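Local coordinates for putative type VI secretion protein (Escherichia coli, PDB 3U66) that is probably an inner-membrane-attached component of the type VI secretion system (SciP/TssL), here as its cytoplasmic domain, at residues I6-Q11 / A51-S56; L64-A69 / T126-T131; P118-A123 / T156-A161; R130-G135 / D150-L155. All coordinates share one frame; numbering follows the deposited sequence.

Interaction 1 (I6-Q11 / A51-S56); sequences ISRAEQ and AEAGFS
Phe55 reaches across to Ile6 and Ala9 with the far end of its ring. Starting at CB, the first torsion (chi1 -66°) sets CG beside the backbone N and anti to the carbonyl carbon, which sends the ring out towards helix 7-24. Along one side, CD2 lies 3.7 Å from CB of Ala53, a methyl of its own segment. Further out, CE2 comes within 4.3 Å of Ile6 CG2. CZ, at the tip of the ring, makes the two nearest approaches: Ile6 CG2 comes to the ring edge, close to its plane, at 3.4 Å, and Ala9 CB lies 4.0 Å away at an oblique angle. The other side of the ring, through CE1, turns to Ala123 of helix 122-133, which also receives Ile6 and Ala9.

Next to the ring, the aliphatic part of Arg8 passes over Ala53, with Arg8 CD 4.3 Å from Ala53 CB. This is a loose touch, made by the methylene and not by the charge.

The backbone explains how Phe55 gets here. Gly54 leaves the helix with positive phi (93°), and its N bonds back to Ala51 O at 3.3 Å. Two residues on, Ser56 takes the N-cap position of helix 57-76. Phe55 is thus the one residue between the glycine that ends one helix and the serine that begins the next. A helix closed by a Schellman motif, followed at once by the N-cap of the next, forms the turn between consecutive helices of a helical bundle, and from it Phe55 packs against the first turn of helix 7-24.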
loop_
_atom_site.group_PDB
_atom_site.type_symbol
_atom_site.label_atom_id
_atom_site.label_comp_id
_atom_site.label_asym_id
_atom_site.label_seq_id
_atom_site.Cartn_x
_atom_site.Cartn_y
_atom_site.Cartn_z
ATOM N N ILE A 6 5.199 4.202 -14.674
ATOM C CA ILE A 6 5.653 3.274 -15.703
ATOM C C ILE A 6 4.908 1.910 -15.659
ATOM O O ILE A 6 4.248 1.588 -14.661
ATOM C CB ILE A 6 7.211 3.202 -15.748
ATOM C CG1 ILE A 6 7.767 3.706 -17.110
ATOM C CG2 ILE A 6 7.788 1.869 -15.260
ATOM C CD1 ILE A 6 8.608 2.696 -17.997
ATOM N N SER A 7 4.997 1.137 -16.761
ATOM C CA SER A 7 4.354 -0.169 -16.909
ATOM C C SER A 7 5.292 -1.284 -16.467
ATOM O O SER A 7 4.823 -2.312 -15.962
ATOM C CB SER A 7 3.910 -0.388 -18.352
ATOM O OG SER A 7 5.015 -0.420 -19.239
ATOM N N ARG A 8 6.620 -1.076 -16.652
ATOM C CA ARG A 8 7.659 -2.030 -16.242
ATOM C C ARG A 8 7.575 -2.234 -14.730
ATOM O O ARG A 8 7.746 -3.346 -14.261
ATOM C CB ARG A 8 9.067 -1.556 -16.659
ATOM C CG ARG A 8 9.962 -2.689 -17.159
ATOM C CD ARG A 8 11.163 -2.163 -17.939
ATOM N NE ARG A 8 11.334 -2.828 -19.239
ATOM C CZ ARG A 8 11.381 -2.204 -20.415
ATOM N NH1 ARG A 8 11.269 -0.881 -20.480
ATOM N NH2 ARG A 8 11.543 -2.896 -21.537
ATOM N N ALA A 9 7.241 -1.163 -13.993
ATOM C CA ALA A 9 7.038 -1.130 -12.542
ATOM C C ALA A 9 5.780 -1.919 -12.142
ATOM O O ALA A 9 5.831 -2.710 -11.195
ATOM C CB ALA A 9 6.922 0.310 -12.071
ATOM N N GLU A 10 4.663 -1.708 -12.868
ATOM C CA GLU A 10 3.397 -2.415 -12.641
ATOM C C GLU A 10 3.577 -3.918 -12.889
ATOM O O GLU A 10 3.086 -4.730 -12.103
ATOM C CB GLU A 10 2.262 -1.832 -13.499
ATOM C CG GLU A 10 1.717 -0.513 -12.978
ATOM C CD GLU A 10 0.363 -0.134 -13.544
ATOM O OE1 GLU A 10 -0.663 -0.439 -12.897
ATOM O OE2 GLU A 10 0.326 0.473 -14.637
ATOM N N GLN A 11 4.344 -4.268 -13.943
ATOM C CA GLN A 11 4.735 -5.621 -14.351
ATOM C C GLN A 11 5.407 -6.373 -13.181
ATOM O O GLN A 11 5.174 -7.572 -13.018
ATOM C CB GLN A 11 5.768 -5.511 -15.484
ATOM C CG GLN A 11 5.337 -5.942 -16.870
ATOM C CD GLN A 11 6.515 -5.979 -17.843
ATOM O OE1 GLN A 11 7.707 -5.935 -17.469
ATOM N NE2 GLN A 11 6.207 -6.083 -19.131
ATOM N N ALA A 51 15.790 -2.690 -9.552
ATOM C CA ALA A 51 17.192 -2.311 -9.713
ATOM C C ALA A 51 17.685 -2.611 -11.140
ATOM O O ALA A 51 18.387 -1.779 -11.720
ATOM C CB ALA A 51 18.051 -3.034 -8.686
ATOM N N GLU A 52 17.279 -3.775 -11.718
ATOM C CA GLU A 52 17.619 -4.194 -13.087
ATOM C C GLU A 52 16.925 -3.306 -14.129
ATOM O O GLU A 52 17.499 -3.019 -15.185
ATOM C CB GLU A 52 17.251 -5.667 -13.321
ATOM C CG GLU A 52 18.293 -6.653 -12.822
ATOM N N ALA A 53 15.705 -2.845 -13.814
ATOM C CA ALA A 53 14.920 -1.970 -14.683
ATOM C C ALA A 53 15.437 -0.517 -14.703
ATOM O O ALA A 53 14.915 0.311 -15.456
ATOM C CB ALA A 53 13.457 -2.011 -14.278
ATOM N N GLY A 54 16.448 -0.225 -13.887
ATOM C CA GLY A 54 17.078 1.091 -13.841
ATOM C C GLY A 54 16.543 2.073 -12.822
ATOM O O GLY A 54 16.989 3.223 -12.803
ATOM N N PHE A 55 15.589 1.641 -11.970
ATOM C CA PHE A 55 15.026 2.499 -10.926
ATOM C C PHE A 55 16.034 2.737 -9.813
ATOM O O PHE A 55 16.748 1.808 -9.414
ATOM C CB PHE A 55 13.729 1.915 -10.341
ATOM C CG PHE A 55 12.590 1.868 -11.325
ATOM C CD1 PHE A 55 11.819 2.997 -11.573
ATOM C CD2 PHE A 55 12.301 0.703 -12.023
ATOM C CE1 PHE A 55 10.779 2.960 -12.501
ATOM C CE2 PHE A 55 11.254 0.665 -12.945
ATOM C CZ PHE A 55 10.503 1.795 -13.176
ATOM N N SER A 56 16.087 3.987 -9.315
ATOM C CA SER A 56 16.978 4.401 -8.229
ATOM C C SER A 56 16.599 3.700 -6.911
ATOM O O SER A 56 15.476 3.213 -6.785
ATOM C CB SER A 56 16.911 5.917 -8.043
ATOM O OG SER A 56 15.648 6.335 -7.547
#

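Interaction 2 (L64-A69 / T126-T131); sequences LYAFCA and TCLCRT
Thr131, which packs on Ala66 across the contact, also holds the flat carbonyl group of Cys127 from both faces: its OG1 comes from one side of the plane and its backbone N from the other. The hydroxyl stands 37° out of that plane, giving Thr131 OG1 to Cys127 O at 2.7 Å, while the helical bond from Thr131 N to the same oxygen measures 2.8 Å. This is helix-to-helix packing in the core of an all-helical bundle, helix 57-76 against helix 122-133, and the centre of the contact lies about 4 Å from the centre of the chain.

The rings of segment 64-69 turn elsewhere. The Tyr65 ring meets Phe98 edge-to-face and Arg110 in a cation-pi contact, and the Phe67 ring meets Phe13 with the planes at about 35°.

Between the two helices the small residue is Ala66. Its methyl points toward helix 122-133, and the backbones come close here, with Ala66 CA 6.4 Å from Thr131 CA. Thr131 OG1 lies 3.5 Å from Ala66 CB. Leu128 reaches that methyl from one helical turn earlier, its CD2 lying 3.9 Å from Ala66 CB. All three side chains are buried, and the threonine hydroxyl spends its proton within its own helix. With chi1 at -61°, OG1 sits beside the backbone N and CG2 anti to it, which places Thr131 CG2 3.6 Å from Ala66 O.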
loop_
_atom_site.group_PDB
_atom_site.type_symbol
_atom_site.label_atom_id
_atom_site.label_comp_id
_atom_site.label_asym_id
_atom_site.label_seq_id
_atom_site.Cartn_x
_atom_site.Cartn_y
_atom_site.Cartn_z
ATOM N N LEU A 64 8.530 -0.413 -2.770
ATOM C CA LEU A 64 8.596 -1.617 -1.949
ATOM C C LEU A 64 8.011 -1.403 -0.556
ATOM O O LEU A 64 7.446 -2.345 0.009
ATOM C CB LEU A 64 10.031 -2.135 -1.863
ATOM C CG LEU A 64 10.560 -2.828 -3.120
ATOM C CD1 LEU A 64 12.072 -2.761 -3.177
ATOM C CD2 LEU A 64 10.077 -4.271 -3.203
ATOM N N TYR A 65 8.140 -0.171 -0.009
ATOM C CA TYR A 65 7.605 0.208 1.296
ATOM C C TYR A 65 6.078 0.148 1.254
ATOM O O TYR A 65 5.474 -0.535 2.082
ATOM C CB TYR A 65 8.078 1.618 1.699
ATOM C CG TYR A 65 7.717 1.994 3.120
ATOM C CD1 TYR A 65 6.537 2.671 3.406
ATOM C CD2 TYR A 65 8.571 1.689 4.179
ATOM C CE1 TYR A 65 6.189 3.000 4.713
ATOM C CE2 TYR A 65 8.238 2.021 5.489
ATOM C CZ TYR A 65 7.042 2.667 5.753
ATOM O OH TYR A 65 6.695 2.988 7.038
ATOM N N ALA A 66 5.469 0.832 0.250
ATOM C CA ALA A 66 4.023 0.878 0.031
ATOM C C ALA A 66 3.475 -0.521 -0.136
ATOM O O ALA A 66 2.448 -0.829 0.459
ATOM C CB ALA A 66 3.695 1.725 -1.190
ATOM N N PHE A 67 4.192 -1.386 -0.874
ATOM C CA PHE A 67 3.785 -2.782 -1.060
ATOM C C PHE A 67 3.823 -3.592 0.234
ATOM O O PHE A 67 2.896 -4.376 0.467
ATOM C CB PHE A 67 4.603 -3.481 -2.155
ATOM C CG PHE A 67 4.100 -4.867 -2.455
ATOM C CD1 PHE A 67 3.021 -5.061 -3.308
ATOM C CD2 PHE A 67 4.695 -5.980 -1.875
ATOM C CE1 PHE A 67 2.547 -6.341 -3.570
ATOM C CE2 PHE A 67 4.215 -7.262 -2.137
ATOM C CZ PHE A 67 3.145 -7.430 -2.980
ATOM N N CYS A 68 4.909 -3.443 1.043
ATOM C CA CYS A 68 5.073 -4.124 2.330
ATOM C C CYS A 68 3.931 -3.720 3.255
ATOM O O CYS A 68 3.265 -4.583 3.813
ATOM C CB CYS A 68 6.432 -3.813 2.950
ATOM S SG CYS A 68 7.797 -4.807 2.292
ATOM N N ALA A 69 3.666 -2.407 3.348
ATOM C CA ALA A 69 2.591 -1.803 4.136
ATOM C C ALA A 69 1.211 -2.273 3.663
ATOM O O ALA A 69 0.328 -2.487 4.499
ATOM C CB ALA A 69 2.681 -0.290 4.054
ATOM N N THR A 126 2.124 5.888 -9.354
ATOM C CA THR A 126 1.274 4.805 -9.849
ATOM C C THR A 126 1.120 3.759 -8.750
ATOM O O THR A 126 -0.008 3.393 -8.410
ATOM C CB THR A 126 1.825 4.243 -11.172
ATOM O OG1 THR A 126 1.869 5.296 -12.141
ATOM C CG2 THR A 126 1.009 3.062 -11.706
ATOM N N CYS A 127 2.250 3.325 -8.166
ATOM C CA CYS A 127 2.292 2.331 -7.099
ATOM C C CYS A 127 1.540 2.770 -5.851
ATOM O O CYS A 127 0.845 1.951 -5.252
ATOM C CB CYS A 127 3.730 1.943 -6.793
ATOM S SG CYS A 127 4.511 0.980 -8.108
ATOM N N LEU A 128 1.636 4.068 -5.496
ATOM C CA LEU A 128 0.936 4.658 -4.356
ATOM C C LEU A 128 -0.587 4.693 -4.594
ATOM O O LEU A 128 -1.367 4.566 -3.642
ATOM C CB LEU A 128 1.489 6.059 -4.031
ATOM C CG LEU A 128 2.933 6.128 -3.508
ATOM C CD1 LEU A 128 3.407 7.550 -3.427
ATOM C CD2 LEU A 128 3.086 5.449 -2.149
ATOM N N CYS A 129 -1.000 4.837 -5.872
ATOM C CA CYS A 129 -2.406 4.819 -6.268
ATOM C C CYS A 129 -2.915 3.389 -6.208
ATOM O O CYS A 129 -4.016 3.139 -5.714
ATOM C CB CYS A 129 -2.596 5.420 -7.660
ATOM S SG CYS A 129 -2.472 7.223 -7.706
ATOM N N ARG A 130 -2.098 2.450 -6.701
ATOM C CA ARG A 130 -2.410 1.023 -6.701
ATOM C C ARG A 130 -2.532 0.512 -5.268
ATOM O O ARG A 130 -3.447 -0.271 -4.990
ATOM C CB ARG A 130 -1.354 0.235 -7.498
ATOM C CG ARG A 130 -1.921 -0.811 -8.456
ATOM C CD ARG A 130 -2.703 -0.188 -9.592
ATOM N NE ARG A 130 -2.494 -0.860 -10.873
ATOM C CZ ARG A 130 -3.447 -1.463 -11.576
ATOM N NH1 ARG A 130 -4.696 -1.498 -11.122
ATOM N NH2 ARG A 130 -3.163 -2.041 -12.733
ATOM N N THR A 131 -1.657 1.012 -4.351
ATOM C CA THR A 131 -1.651 0.666 -2.929
ATOM C C THR A 131 -3.002 1.043 -2.298
ATOM O O THR A 131 -3.584 0.234 -1.580
ATOM C CB THR A 131 -0.424 1.292 -2.234
ATOM O OG1 THR A 131 0.767 0.779 -2.839
ATOM C CG2 THR A 131 -0.389 1.035 -0.736
#

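Interaction 3 (P118-A123 / T156-A161); sequences PAPDVA and TARVPA
Pro120 and Arg158 meet where two loops come together at the surface of the bundle: one leads into helix 122-133, the other leaves helix 148-157. The arginine chain, bent at chi2 and chi3, brings its NH2 end to the proline ring and crosses it at about a right angle. Pro120 CD lies at the guanidinium edge, near its plane, 3.6 Å from Arg158 NH2, and Pro120 CG is 3.7 Å from the same nitrogen. Pro118 O stays 4.5 Å from Arg158 NH2, too far to bond. The group's polar grip lies elsewhere: Arg158 NH1 donates to Leu115 O, at the end of helix 103-115, and both side chains also rest on Leu125.

Just after the proline the chain turns into its helix. Asp121 takes the N-cap position, and its OD1 accepts from Ala123 N at 3.3 Å, with an N-H...O angle of 150° and the donor well above the carboxylate plane.

Across the two loops, then, charge meets no opposite charge. The guanidinium turns its NH2 edge to an apolar ring, so this pair gains mainly by packing, while directional bonding comes from the carbonyl of a third helix.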
loop_
_atom_site.group_PDB
_atom_site.type_symbol
_atom_site.label_atom_id
_atom_site.label_comp_id
_atom_site.label_asym_id
_atom_site.label_seq_id
_atom_site.Cartn_x
_atom_site.Cartn_y
_atom_site.Cartn_z
ATOM N N PRO A 118 7.803 18.955 -7.287
ATOM C CA PRO A 118 7.244 19.434 -8.570
ATOM C C PRO A 118 7.011 18.343 -9.630
ATOM O O PRO A 118 5.946 18.320 -10.259
ATOM C CB PRO A 118 8.261 20.477 -9.037
ATOM C CG PRO A 118 9.502 20.161 -8.320
ATOM C CD PRO A 118 9.117 19.571 -7.009
ATOM N N ALA A 119 7.987 17.424 -9.804
ATOM C CA ALA A 119 7.901 16.325 -10.778
ATOM C C ALA A 119 8.237 14.956 -10.146
ATOM O O ALA A 119 9.284 14.385 -10.464
ATOM C CB ALA A 119 8.794 16.606 -11.986
ATOM N N PRO A 120 7.367 14.398 -9.258
ATOM C CA PRO A 120 7.672 13.081 -8.674
ATOM C C PRO A 120 7.646 11.974 -9.732
ATOM O O PRO A 120 6.916 12.104 -10.726
ATOM C CB PRO A 120 6.569 12.891 -7.624
ATOM C CG PRO A 120 5.458 13.743 -8.065
ATOM C CD PRO A 120 6.068 14.916 -8.768
ATOM N N ASP A 121 8.432 10.890 -9.526
ATOM C CA ASP A 121 8.482 9.761 -10.459
ATOM C C ASP A 121 7.067 9.191 -10.649
ATOM O O ASP A 121 6.402 8.785 -9.683
ATOM C CB ASP A 121 9.473 8.685 -9.973
ATOM C CG ASP A 121 9.890 7.627 -10.992
ATOM O OD1 ASP A 121 9.198 7.484 -12.031
ATOM O OD2 ASP A 121 10.887 6.917 -10.734
ATOM N N VAL A 122 6.593 9.230 -11.904
ATOM C CA VAL A 122 5.270 8.754 -12.312
ATOM C C VAL A 122 5.024 7.293 -11.856
ATOM O O VAL A 122 3.936 6.983 -11.363
ATOM C CB VAL A 122 4.994 9.031 -13.821
ATOM C CG1 VAL A 122 5.999 8.324 -14.732
ATOM C CG2 VAL A 122 3.559 8.691 -14.212
ATOM N N ALA A 123 6.071 6.441 -11.933
ATOM C CA ALA A 123 6.042 5.041 -11.497
ATOM C C ALA A 123 5.732 4.915 -9.993
ATOM O O ALA A 123 4.897 4.087 -9.620
ATOM C CB ALA A 123 7.353 4.355 -11.846
ATOM N N THR A 156 -4.480 11.516 -6.939
ATOM C CA THR A 156 -5.312 11.080 -8.060
ATOM C C THR A 156 -5.170 12.037 -9.253
ATOM O O THR A 156 -5.039 11.573 -10.388
ATOM C CB THR A 156 -6.751 10.857 -7.528
ATOM O OG1 THR A 156 -6.985 9.464 -7.330
ATOM C CG2 THR A 156 -7.838 11.500 -8.365
ATOM N N ALA A 157 -5.149 13.363 -8.973
ATOM C CA ALA A 157 -5.067 14.444 -9.960
ATOM C C ALA A 157 -3.744 14.477 -10.733
ATOM O O ALA A 157 -3.710 14.968 -11.866
ATOM C CB ALA A 157 -5.318 15.787 -9.284
ATOM N N ARG A 158 -2.665 13.959 -10.122
ATOM C CA ARG A 158 -1.340 13.968 -10.724
ATOM C C ARG A 158 -0.965 12.743 -11.544
ATOM O O ARG A 158 0.110 12.724 -12.153
ATOM C CB ARG A 158 -0.275 14.352 -9.702
ATOM C CG ARG A 158 0.136 15.797 -9.874
ATOM C CD ARG A 158 0.422 16.461 -8.562
ATOM N NE ARG A 158 1.835 16.383 -8.213
ATOM C CZ ARG A 158 2.325 16.787 -7.048
ATOM N NH1 ARG A 158 1.519 17.277 -6.115
ATOM N NH2 ARG A 158 3.623 16.688 -6.800
ATOM N N VAL A 159 -1.869 11.749 -11.611
ATOM C CA VAL A 159 -1.670 10.529 -12.398
ATOM C C VAL A 159 -2.849 10.321 -13.383
ATOM O O VAL A 159 -4.005 10.292 -12.945
ATOM C CB VAL A 159 -1.311 9.286 -11.525
ATOM C CG1 VAL A 159 -2.415 8.958 -10.543
ATOM C CG2 VAL A 159 -0.963 8.061 -12.368
ATOM N N PRO A 160 -2.579 10.252 -14.713
ATOM C CA PRO A 160 -3.691 10.104 -15.678
ATOM C C PRO A 160 -4.463 8.796 -15.567
ATOM O O PRO A 160 -5.684 8.791 -15.726
ATOM C CB PRO A 160 -3.009 10.242 -17.048
ATOM C CG PRO A 160 -1.581 9.896 -16.806
ATOM C CD PRO A 160 -1.271 10.335 -15.401
ATOM N N ALA A 161 -3.756 7.703 -15.251
ATOM C CA ALA A 161 -4.285 6.343 -15.124
ATOM C C ALA A 161 -5.289 6.154 -13.951
ATOM O O ALA A 161 -5.975 5.127 -13.869
ATOM C CB ALA A 161 -3.125 5.370 -14.975
#

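Interaction 4 (R130-G135 / D150-L155); sequences RTLQLG and DVIRAL
Leu132 joins helix 122-133 to helix 148-157 through a single methyl that meets both Ile152 and Leu155. These apolar contacts make up the whole touch between the segments. Leu132 CD1 lies 3.9 Å from the Ile152 CG1 methylene and, at the same 3.9 Å, from Leu155 CD2. Its two partners are three residues apart, on the same side of their helix, so the methyl enters between them. Their first torsions differ. In Ile152 CG1 stands beside the backbone N, whereas Leu155 sets CG anti to N (chi1 170°) and offers CD2 to the leucine. Both side chains lie at a slant to Leu132, and the backbones remain well separated, with 8.4 Å between Leu132 CA and Ile152 CA, the nearest pair.

One polar side-chain bond lies inside segment 130-135. Arg130 NH1 donates to Gln133 OE1 at 2.9 Å, nearly straight (163°), and reaches a lone pair of the oxygen in the carbonyl plane. The oxygen is also close to the guanidinium plane, so amide and guanidinium meet edge on. Arg130 NE is taken up by a salt bridge to Glu10.

Backbone bonding closes helix 122-133. Gly135 turns out with positive phi (119°) in a Schellman motif, one of whose bonds, Gly135 N to Leu132 O at 3.4 Å, is weak.

Helix 103-115 lies next to this junction: Trp108 touches both Leu132 and Val151, and Ile111 also meets Val151. Leu134, beyond the contact, packs on helices 7-24 and 57-76. The short helix 148-157 is therefore held against both helix 122-133 and helix 103-115 in a fold without strands.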
loop_
_atom_site.group_PDB
_atom_site.type_symbol
_atom_site.label_atom_id
_atom_site.label_comp_id
_atom_site.label_asym_id
_atom_site.label_seq_id
_atom_site.Cartn_x
_atom_site.Cartn_y
_atom_site.Cartn_z
ATOM N N ARG A 130 -2.098 2.450 -6.701
ATOM C CA ARG A 130 -2.410 1.023 -6.701
ATOM C C ARG A 130 -2.532 0.512 -5.268
ATOM O O ARG A 130 -3.447 -0.271 -4.990
ATOM C CB ARG A 130 -1.354 0.235 -7.498
ATOM C CG ARG A 130 -1.921 -0.811 -8.456
ATOM C CD ARG A 130 -2.703 -0.188 -9.592
ATOM N NE ARG A 130 -2.494 -0.860 -10.873
ATOM C CZ ARG A 130 -3.447 -1.463 -11.576
ATOM N NH1 ARG A 130 -4.696 -1.498 -11.122
ATOM N NH2 ARG A 130 -3.163 -2.041 -12.733
ATOM N N THR A 131 -1.657 1.012 -4.351
ATOM C CA THR A 131 -1.651 0.666 -2.929
ATOM C C THR A 131 -3.002 1.043 -2.298
ATOM O O THR A 131 -3.584 0.234 -1.580
ATOM C CB THR A 131 -0.424 1.292 -2.234
ATOM O OG1 THR A 131 0.767 0.779 -2.839
ATOM C CG2 THR A 131 -0.389 1.035 -0.736
ATOM N N LEU A 132 -3.508 2.246 -2.612
ATOM C CA LEU A 132 -4.791 2.747 -2.109
ATOM C C LEU A 132 -5.988 2.074 -2.761
ATOM O O LEU A 132 -7.004 1.886 -2.089
ATOM C CB LEU A 132 -4.907 4.278 -2.239
ATOM C CG LEU A 132 -3.895 5.150 -1.480
ATOM C CD1 LEU A 132 -4.252 6.598 -1.593
ATOM C CD2 LEU A 132 -3.785 4.767 -0.021
ATOM N N GLN A 133 -5.877 1.719 -4.060
ATOM C CA GLN A 133 -6.918 1.033 -4.827
ATOM C C GLN A 133 -7.156 -0.364 -4.268
ATOM O O GLN A 133 -8.303 -0.789 -4.198
ATOM C CB GLN A 133 -6.524 0.949 -6.315
ATOM C CG GLN A 133 -7.576 0.290 -7.216
ATOM C CD GLN A 133 -7.050 -0.236 -8.528
ATOM O OE1 GLN A 133 -5.858 -0.183 -8.833
ATOM N NE2 GLN A 133 -7.937 -0.789 -9.327
ATOM N N LEU A 134 -6.087 -1.070 -3.860
ATOM C CA LEU A 134 -6.201 -2.442 -3.347
ATOM C C LEU A 134 -6.722 -2.560 -1.910
ATOM O O LEU A 134 -6.956 -3.673 -1.428
ATOM C CB LEU A 134 -4.923 -3.278 -3.587
ATOM C CG LEU A 134 -4.362 -3.326 -5.023
ATOM C CD1 LEU A 134 -3.189 -4.243 -5.097
ATOM C CD2 LEU A 134 -5.397 -3.760 -6.036
ATOM N N GLY A 135 -6.919 -1.422 -1.251
ATOM C CA GLY A 135 -7.488 -1.387 0.086
ATOM C C GLY A 135 -6.663 -0.814 1.215
ATOM O O GLY A 135 -7.086 -0.934 2.371
ATOM N N ASP A 150 -8.707 14.682 0.786
ATOM C CA ASP A 150 -7.948 15.712 0.082
ATOM C C ASP A 150 -6.619 15.190 -0.486
ATOM O O ASP A 150 -6.266 15.534 -1.614
ATOM C CB ASP A 150 -7.754 16.937 0.991
ATOM C CG ASP A 150 -9.046 17.521 1.560
ATOM O OD1 ASP A 150 -10.128 17.285 0.961
ATOM O OD2 ASP A 150 -8.974 18.225 2.592
ATOM N N VAL A 151 -5.896 14.351 0.286
ATOM C CA VAL A 151 -4.627 13.722 -0.111
ATOM C C VAL A 151 -4.874 12.736 -1.270
ATOM O O VAL A 151 -4.106 12.729 -2.237
ATOM C CB VAL A 151 -3.922 13.047 1.094
ATOM C CG1 VAL A 151 -2.688 12.261 0.660
ATOM C CG2 VAL A 151 -3.554 14.075 2.154
ATOM N N ILE A 152 -5.962 11.939 -1.184
ATOM C CA ILE A 152 -6.368 10.997 -2.237
ATOM C C ILE A 152 -6.646 11.761 -3.550
ATOM O O ILE A 152 -6.043 11.429 -4.571
ATOM C CB ILE A 152 -7.559 10.102 -1.789
ATOM C CG1 ILE A 152 -7.120 9.119 -0.680
ATOM C CG2 ILE A 152 -8.196 9.355 -2.973
ATOM C CD1 ILE A 152 -8.255 8.387 0.081
ATOM N N ARG A 153 -7.497 12.819 -3.493
ATOM C CA ARG A 153 -7.854 13.669 -4.643
ATOM C C ARG A 153 -6.630 14.293 -5.319
ATOM O O ARG A 153 -6.534 14.263 -6.547
ATOM C CB ARG A 153 -8.831 14.772 -4.227
ATOM C CG ARG A 153 -10.280 14.330 -4.193
ATOM C CD ARG A 153 -11.154 15.389 -3.545
ATOM N NE ARG A 153 -11.729 14.931 -2.282
ATOM C CZ ARG A 153 -12.935 14.385 -2.167
ATOM N NH1 ARG A 153 -13.712 14.246 -3.233
ATOM N NH2 ARG A 153 -13.381 13.991 -0.982
ATOM N N ALA A 154 -5.690 14.818 -4.513
ATOM C CA ALA A 154 -4.458 15.455 -4.971
ATOM C C ALA A 154 -3.521 14.481 -5.668
ATOM O O ALA A 154 -2.939 14.835 -6.693
ATOM C CB ALA A 154 -3.750 16.116 -3.800
ATOM N N LEU A 155 -3.387 13.257 -5.115
ATOM C CA LEU A 155 -2.552 12.179 -5.649
ATOM C C LEU A 155 -3.160 11.662 -6.938
ATOM O O LEU A 155 -2.447 11.435 -7.911
ATOM C CB LEU A 155 -2.410 11.057 -4.600
ATOM C CG LEU A 155 -1.762 9.733 -5.028
ATOM C CD1 LEU A 155 -0.255 9.863 -5.197
ATOM C CD2 LEU A 155 -2.079 8.651 -4.032
#

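How the interactions relate
Helix 122-133 is the common thread. It supplies a segment to interactions 2, 3 and 4, and its residue Ala123 packs under interaction 1, with Ile6 N 3.6 Å from Ala123 CB. Interaction 2 is the buried one, its centre about 14 Å from those of interactions 1 and 3, which lie near the surface, about 17 and 16 Å from the centre of the chain. A salt bridge, Glu10 OE1 to Arg130 NE at 2.8 Å, ties interaction 1 to interactions 2 and 4, which share Arg130 and Thr131 and have centres about 10 Å apart. Cys129 from 126-131 packs on both Val159 and Leu155, connecting interaction 2 to the two contacts made around helix 148-157.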